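Local coordinates for protein transcriptional activator ToxR (Vibrio vulnificus, PDB 6UTC) that probably senses periplasmic signals through its periplasmic domain, which interacts with ToxS and bile salts, and activates transcription as a transmembrane regulator, at residues 18-22 and 40-44. Numbering follows the deposited sequence.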
ATOM      1  N   LEU A  18       2.304  -1.227  12.503  1.00 14.34           N
ATOM      2  CA  LEU A  18       2.460  -0.069  11.626  1.00 14.15           C
ATOM      3  C   LEU A  18       3.887   0.014  11.107  1.00 16.66           C
ATOM      4  O   LEU A  18       4.806   0.357  11.859  1.00 19.47           O
ATOM      5  CB  LEU A  18       2.107   1.210  12.377  1.00 18.80           C
ATOM      6  CG  LEU A  18       2.194   2.528  11.598  1.00 17.64           C
ATOM      7  CD1 LEU A  18       1.176   2.606  10.495  1.00 20.18           C
ATOM      8  CD2 LEU A  18       2.027   3.696  12.566  1.00 22.00           C
ATOM      9  N   LEU A  19       4.068  -0.270   9.815  1.00 15.53           N
ATOM     10  CA  LEU A  19       5.367  -0.062   9.188  1.00 17.08           C
ATOM     11  C   LEU A  19       5.718   1.412   9.114  1.00 18.42           C
ATOM     12  O   LEU A  19       6.861   1.800   9.389  1.00 21.86           O
ATOM     13  CB  LEU A  19       5.366  -0.654   7.788  1.00 20.25           C
ATOM     14  CG  LEU A  19       5.228  -2.161   7.728  1.00 19.60           C
ATOM     15  CD1 LEU A  19       5.272  -2.637   6.287  1.00 21.69           C
ATOM     16  CD2 LEU A  19       6.346  -2.815   8.520  1.00 25.26           C
ATOM     17  N   GLU A  20       4.762   2.247   8.737  1.00 17.74           N
ATOM     18  CA  GLU A  20       5.020   3.666   8.577  1.00 17.33           C
ATOM     19  C   GLU A  20       3.696   4.344   8.298  1.00 17.29           C
ATOM     20  O   GLU A  20       2.830   3.766   7.642  1.00 17.47           O
ATOM     21  CB  GLU A  20       5.971   3.900   7.395  1.00 21.04           C
ATOM     22  CG  GLU A  20       6.430   5.333   7.228  1.00 23.36           C
ATOM     23  CD  GLU A  20       7.615   5.439   6.299  1.00 21.01           C
ATOM     24  OE1 GLU A  20       8.597   4.697   6.509  1.00 22.65           O
ATOM     25  OE2 GLU A  20       7.543   6.253   5.355  1.00 22.39           O
ATOM     26  N   ASN A  21       3.540   5.560   8.800  1.00 19.65           N
ATOM     27  CA  ASN A  21       2.471   6.430   8.347  1.00 20.55           C
ATOM     28  C   ASN A  21       3.024   7.263   7.198  1.00 19.76           C
ATOM     29  O   ASN A  21       3.972   8.038   7.388  1.00 24.03           O
ATOM     30  CB  ASN A  21       1.992   7.332   9.484  1.00 22.85           C
ATOM     31  CG  ASN A  21       0.716   8.043   9.144  1.00 29.02           C
ATOM     32  OD1 ASN A  21       0.677   8.860   8.226  1.00 27.91           O
ATOM     33  ND2 ASN A  21      -0.349   7.733   9.876  1.00 33.42           N
ATOM     34  N   VAL A  22       2.475   7.073   6.005  1.00 17.60           N
ATOM     35  CA  VAL A  22       2.945   7.761   4.805  1.00 19.10           C
ATOM     36  C   VAL A  22       1.868   8.768   4.417  1.00 19.42           C
ATOM     37  O   VAL A  22       0.850   8.399   3.822  1.00 20.48           O
ATOM     38  CB  VAL A  22       3.236   6.781   3.665  1.00 17.28           C
ATOM     39  CG1 VAL A  22       3.738   7.536   2.447  1.00 21.01           C
ATOM     40  CG2 VAL A  22       4.260   5.745   4.094  1.00 20.12           C
ATOM     41  N   MET A  40      10.190  -0.318   1.410  1.00 15.07           N
ATOM     42  CA  MET A  40       9.601   0.971   1.756  1.00 17.14           C
ATOM     43  C   MET A  40       9.724   2.034   0.672  1.00 15.56           C
ATOM     44  O   MET A  40       8.735   2.744   0.453  1.00 14.29           O
ATOM     45  CB  MET A  40      10.041   1.461   3.143  1.00 18.96           C
ATOM     46  CG  MET A  40       9.372   0.725   4.315  1.00 23.99           C
ATOM     47  SD  MET A  40       7.549   0.691   4.312  1.00 23.93           S
ATOM     48  CE  MET A  40       7.128   2.418   4.101  1.00 26.50           C
ATOM     49  N   PRO A  41      10.853   2.209  -0.026  1.00 15.52           N
ATOM     50  CA  PRO A  41      10.869   3.235  -1.077  1.00 14.92           C
ATOM     51  C   PRO A  41       9.841   2.978  -2.161  1.00 13.17           C
ATOM     52  O   PRO A  41       9.210   3.925  -2.649  1.00 12.85           O
ATOM     53  CB  PRO A  41      12.314   3.192  -1.587  1.00 16.77           C
ATOM     54  CG  PRO A  41      13.083   2.715  -0.427  1.00 19.74           C
ATOM     55  CD  PRO A  41      12.204   1.677   0.219  1.00 17.85           C
ATOM     56  N   SER A  42       9.633   1.707  -2.528  1.00 13.78           N
ATOM     57  CA  SER A  42       8.600   1.373  -3.502  1.00 13.96           C
ATOM     58  C   SER A  42       7.216   1.628  -2.942  1.00 12.92           C
ATOM     59  O   SER A  42       6.355   2.163  -3.645  1.00 13.18           O
ATOM     60  CB  SER A  42       8.686  -0.097  -3.897  1.00 15.06           C
ATOM     61  OG  SER A  42       9.925  -0.389  -4.510  1.00 19.59           O
ATOM     62  N   ILE A  43       6.977   1.222  -1.691  1.00 12.11           N
ATOM     63  CA  ILE A  43       5.672   1.456  -1.082  1.00 12.19           C
ATOM     64  C   ILE A  43       5.371   2.945  -1.030  1.00 13.17           C
ATOM     65  O   ILE A  43       4.255   3.373  -1.334  1.00 13.42           O
ATOM     66  CB  ILE A  43       5.588   0.801   0.310  1.00 12.94           C
ATOM     67  CG1 ILE A  43       5.643  -0.726   0.206  1.00 13.89           C
ATOM     68  CG2 ILE A  43       4.293   1.217   1.004  1.00 15.62           C
ATOM     69  CD1 ILE A  43       5.822  -1.399   1.555  1.00 14.88           C
ATOM     70  N   ARG A  44       6.359   3.758  -0.640  1.00 12.59           N
ATOM     71  CA  ARG A  44       6.131   5.199  -0.559  1.00 13.06           C
ATOM     72  C   ARG A  44       5.774   5.782  -1.917  1.00 12.57           C
ATOM     73  O   ARG A  44       4.882   6.629  -2.023  1.00 14.49           O
ATOM     74  CB  ARG A  44       7.359   5.903   0.025  1.00 13.70           C
ATOM     75  CG  ARG A  44       7.593   5.600   1.499  1.00 13.76           C
ATOM     76  CD  ARG A  44       8.912   6.185   1.955  1.00 16.73           C
ATOM     77  NE  ARG A  44       9.316   5.657   3.258  1.00 16.34           N
ATOM     78  CZ  ARG A  44      10.484   5.084   3.499  1.00 18.35           C
ATOM     79  NH1 ARG A  44      11.404   4.967   2.544  1.00 17.07           N
ATOM     80  NH2 ARG A  44      10.738   4.615   4.714  1.00 17.97           N
TER
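Strand 20-22 runs roughly along the start of helix 40-52, the two short axes 10.6 Å apart at an angle of 32°, and the backbones come nearest at Val22 and Arg44, whose CA atoms are 6.7 Å apart. Glu20 and Arg44 bridge the gap with a bidentate salt bridge, in which the guanidinium is met side-on. Arg44 NH2 reaches the syn lone pair of Glu20 OE1 at 2.8 Å, and Arg44 NE meets Glu20 OE2, also at 2.8 Å and on the syn side, but somewhat out of the carboxylate plane. Both bonds are nearly straight, and carboxylate and guanidinium planes lie only 21° apart, so the two contacts together resist rotation of either group. Glu20 sends CG anti to its own N (chi1 -174°) and stays extended, while the Arg44 chain crosses it at about a right angle. Helix 40-52 packs here against the edge strand 16-22 of the mixed five-stranded sheet of this alpha-beta domain. A classic beta bulge, in which Leu19 and Glu20 both face Val27 of the adjacent strand 25-30, turns both side chains toward the helix. Met40, bent at chi2 and chi3, runs along one side of the salt bridge: its CE lies over a face of the carboxylate, 3.6 Å from Glu20 OE1 and 3.8 Å from Glu20 CB, and its CB sits over the rim of one guanidinium face. Its SD meets Leu19 CB at 4.3 Å. At the far end, buried Val22 extends CG2 to Arg44 CG, 4.2 Å away, and more loosely to Met40 CE, while also touching Val27.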